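Side-chain contact in HIT family hydrolase (Legionella pneumophila subsp. pneumophila, PDB 6D6J), which binds zinc and probably hydrolyses nucleotide-type substrates as a histidine triad family member, presumably through an AMP-histidine intermediate: residues Pro22-Phe27 / Ala34-Arg39. Sequence-based numbering, arbitrary orientation.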
ATOM      1  N   PRO B  22       3.761  22.084  13.010  1.00 13.50           N
ATOM      2  CA  PRO B  22       4.390  22.392  11.721  0.50 13.50           C
ATOM      3  C   PRO B  22       4.764  21.126  10.964  1.00 11.86           C
ATOM      4  O   PRO B  22       5.150  20.109  11.550  1.00 12.63           O
ATOM      5  CB  PRO B  22       5.630  23.203  12.106  0.50 15.15           C
ATOM      6  CG  PRO B  22       5.911  22.834  13.530  0.50 15.75           C
ATOM      7  CD  PRO B  22       4.575  22.538  14.153  0.50 14.86           C
ATOM      8  N   ALA B  23       4.622  21.189   9.648  1.00  9.48           N
ATOM      9  CA  ALA B  23       4.942  20.067   8.778  1.00  8.22           C
ATOM     10  C   ALA B  23       5.153  20.628   7.388  1.00  7.17           C
ATOM     11  O   ALA B  23       4.653  21.704   7.070  1.00  7.83           O
ATOM     12  CB  ALA B  23       3.813  19.033   8.756  1.00  9.49           C
ATOM     13  N   THR B  24       5.890  19.893   6.562  1.00  6.44           N
ATOM     14  CA  THR B  24       6.107  20.291   5.166  1.00  5.77           C
ATOM     15  C   THR B  24       5.036  19.620   4.322  1.00  6.21           C
ATOM     16  O   THR B  24       5.121  18.421   4.023  1.00  6.95           O
ATOM     17  CB  THR B  24       7.516  19.917   4.713  1.00  6.65           C
ATOM     18  OG1 THR B  24       8.463  20.695   5.452  1.00  6.53           O
ATOM     19  CG2 THR B  24       7.713  20.204   3.243  1.00  7.73           C
ATOM     20  N   VAL B  25       4.008  20.385   3.969  1.00  6.89           N
ATOM     21  CA  VAL B  25       2.872  19.887   3.203  1.00  7.83           C
ATOM     22  C   VAL B  25       3.213  19.966   1.724  1.00  8.34           C
ATOM     23  O   VAL B  25       3.642  21.014   1.226  1.00 10.40           O
ATOM     24  CB  VAL B  25       1.608  20.694   3.537  1.00  9.05           C
ATOM     25  CG1 VAL B  25       0.439  20.317   2.606  1.00  9.87           C
ATOM     26  CG2 VAL B  25       1.245  20.482   4.994  1.00 10.20           C
ATOM     27  N   VAL B  26       3.053  18.851   1.022  1.00  7.64           N
ATOM     28  CA  VAL B  26       3.359  18.779  -0.400  1.00  8.70           C
ATOM     29  C   VAL B  26       2.120  18.616  -1.260  1.00  9.01           C
ATOM     30  O   VAL B  26       2.210  18.765  -2.489  1.00 11.14           O
ATOM     31  CB  VAL B  26       4.404  17.684  -0.700  1.00  9.60           C
ATOM     32  CG1 VAL B  26       5.705  17.997   0.029  1.00 11.07           C
ATOM     33  CG2 VAL B  26       3.884  16.311  -0.302  1.00  9.82           C
ATOM     34  N   PHE B  27       0.961  18.341  -0.667  1.00  7.70           N
ATOM     35  CA  PHE B  27      -0.272  18.259  -1.428  1.00  7.37           C
ATOM     36  C   PHE B  27      -1.428  18.445  -0.471  1.00  6.72           C
ATOM     37  O   PHE B  27      -1.400  17.926   0.644  1.00  7.16           O
ATOM     38  CB  PHE B  27      -0.445  16.919  -2.158  1.00  8.03           C
ATOM     39  CG  PHE B  27      -1.795  16.793  -2.818  1.00  7.69           C
ATOM     40  CD1 PHE B  27      -2.034  17.371  -4.073  1.00  7.89           C
ATOM     41  CD2 PHE B  27      -2.855  16.176  -2.160  1.00  7.54           C
ATOM     42  CE1 PHE B  27      -3.302  17.303  -4.662  1.00  8.23           C
ATOM     43  CE2 PHE B  27      -4.107  16.108  -2.742  1.00  7.89           C
ATOM     44  CZ  PHE B  27      -4.330  16.665  -3.989  1.00  8.18           C
ATOM     45  N   ALA B  34      -0.882  15.481   2.121  1.00  4.91           N
ATOM     46  CA  ALA B  34       0.390  14.770   2.051  1.00  5.20           C
ATOM     47  C   ALA B  34       1.491  15.662   2.591  1.00  5.23           C
ATOM     48  O   ALA B  34       1.506  16.869   2.330  1.00  6.07           O
ATOM     49  CB  ALA B  34       0.740  14.318   0.635  1.00  5.97           C
ATOM     50  N   PHE B  35       2.411  15.065   3.340  1.00  5.20           N
ATOM     51  CA  PHE B  35       3.459  15.829   4.006  1.00  5.45           C
ATOM     52  C   PHE B  35       4.674  14.936   4.215  1.00  5.04           C
ATOM     53  O   PHE B  35       4.593  13.706   4.125  1.00  5.51           O
ATOM     54  CB  PHE B  35       2.955  16.448   5.330  1.00  6.56           C
ATOM     55  CG  PHE B  35       2.357  15.454   6.286  1.00  6.64           C
ATOM     56  CD1 PHE B  35       1.019  15.099   6.190  1.00  8.76           C
ATOM     57  CD2 PHE B  35       3.126  14.893   7.297  1.00  7.51           C
ATOM     58  CE1 PHE B  35       0.469  14.183   7.077  1.00  9.40           C
ATOM     59  CE2 PHE B  35       2.577  13.972   8.177  1.00  8.37           C
ATOM     60  CZ  PHE B  35       1.252  13.623   8.065  1.00  8.76           C
ATOM     61  N   ARG B  36       5.814  15.558   4.505  1.00  5.43           N
ATOM     62  CA  ARG B  36       7.024  14.772   4.735  1.00  5.41           C
ATOM     63  C   ARG B  36       6.987  14.038   6.074  1.00  5.39           C
ATOM     64  O   ARG B  36       6.587  14.596   7.099  1.00  6.40           O
ATOM     65  CB  ARG B  36       8.249  15.678   4.749  1.00  6.12           C
ATOM     66  CG  ARG B  36       8.606  16.294   3.404  1.00  5.87           C
ATOM     67  CD  ARG B  36       9.916  17.034   3.519  1.00  6.31           C
ATOM     68  NE  ARG B  36      10.410  17.525   2.245  1.00  6.72           N
ATOM     69  CZ  ARG B  36      11.642  18.000   2.099  1.00  5.72           C
ATOM     70  NH1 ARG B  36      12.447  18.063   3.154  1.00  6.42           N
ATOM     71  NH2 ARG B  36      12.063  18.416   0.918  1.00  6.33           N
ATOM     72  N   ASP B  37       7.468  12.794   6.081  1.00  5.35           N
ATOM     73  CA  ASP B  37       7.751  12.112   7.344  1.00  5.28           C
ATOM     74  C   ASP B  37       8.994  12.746   7.961  1.00  5.29           C
ATOM     75  O   ASP B  37      10.018  12.885   7.288  1.00  6.33           O
ATOM     76  CB  ASP B  37       7.994  10.623   7.056  1.00  6.10           C
ATOM     77  CG  ASP B  37       8.021   9.751   8.302  1.00  7.41           C
ATOM     78  OD1 ASP B  37       8.595  10.136   9.334  1.00  8.05           O
ATOM     79  OD2 ASP B  37       7.496   8.625   8.223  1.00  9.38           O
ATOM     80  N   ILE B  38       8.914  13.148   9.233  1.00  6.19           N
ATOM     81  CA  ILE B  38      10.056  13.785   9.891  1.00  6.33           C
ATOM     82  C   ILE B  38      11.228  12.838  10.090  1.00  5.84           C
ATOM     83  O   ILE B  38      12.346  13.310  10.303  1.00  6.44           O
ATOM     84  CB  ILE B  38       9.701  14.436  11.244  1.00  6.96           C
ATOM     85  CG1 ILE B  38       9.112  13.416  12.237  1.00  8.58           C
ATOM     86  CG2 ILE B  38       8.781  15.628  11.053  1.00  8.80           C
ATOM     87  CD1 ILE B  38       9.086  13.932  13.662  1.00  9.98           C
ATOM     88  N   ARG B  39      11.008  11.521  10.042  1.00  5.76           N
ATOM     89  CA  ARG B  39      12.059  10.516  10.212  0.54  6.16           C
ATOM     90  C   ARG B  39      12.157   9.714   8.919  1.00  6.00           C
ATOM     91  O   ARG B  39      11.797   8.529   8.873  1.00  6.62           O
ATOM     92  CB  ARG B  39      11.757   9.595  11.392  0.54  6.98           C
ATOM     93  CG  ARG B  39      11.828  10.272  12.744  0.54  9.05           C
ATOM     94  CD  ARG B  39      11.772   9.238  13.864  0.54 11.42           C
ATOM     95  NE  ARG B  39      12.352   9.719  15.120  0.54 13.76           N
ATOM     96  CZ  ARG B  39      11.729  10.525  15.974  0.54 15.09           C
ATOM     97  NH1 ARG B  39      10.499  10.955  15.707  0.54 15.87           N
ATOM     98  NH2 ARG B  39      12.343  10.915  17.092  0.54 15.49           N
TER
HETATM   99  O   HOH W   1       6.758  17.343   7.665  1.00  8.17           O
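The Phe35 ring meets Ala23 obliquely, and Ala23 CB lies 4.4 Å from Phe35 CB. On Phe35, CG sits between the backbone N and the carbonyl carbon (chi1 55°), and the ring leads away from residues 22-27 toward Phe13, which it meets edge-to-face, and toward Ile16, Leu47 and Ile49; the side chain of His107, the predicted nucleophile, is about 6 Å from that of Phe35. The Arg36 guanidinium is likewise approached obliquely by Thr24 CG2; the two side chains run alongside each other in the same direction, and Arg36 CD comes within 3.9 Å of that methyl.

Strand 25-28, outermost within this chain, pairs with 32-36 in an antiparallel hairpin. Val25 and Phe35 form a non-hydrogen-bonded pair, beside which Thr24 O receives a CA-H...O contact from Phe35 CA (3.1 Å). Arg36 N donates to Thr24 O at 3.0 Å, and Ala34 N to Phe27 O at 2.9 Å. Between them lies a classic beta bulge: Ala34 O accepts from Val26 N at 2.8 Å, with the donor 33° off the carbonyl plane, and weakly from Phe27 N at 3.4 Å. Val26 CG2 and Phe27 CB both pack on Ala34 CB, and Leu78 of helix 62-81 touches Val26 and Ala34. Where strand 32-36 ends, a water accepts from Thr24 N and donates to Arg36 O.

Main-chain groups thus supply the direct hydrogen bonds, one oxygen serving two successive N-H groups, while side chains add apolar contact.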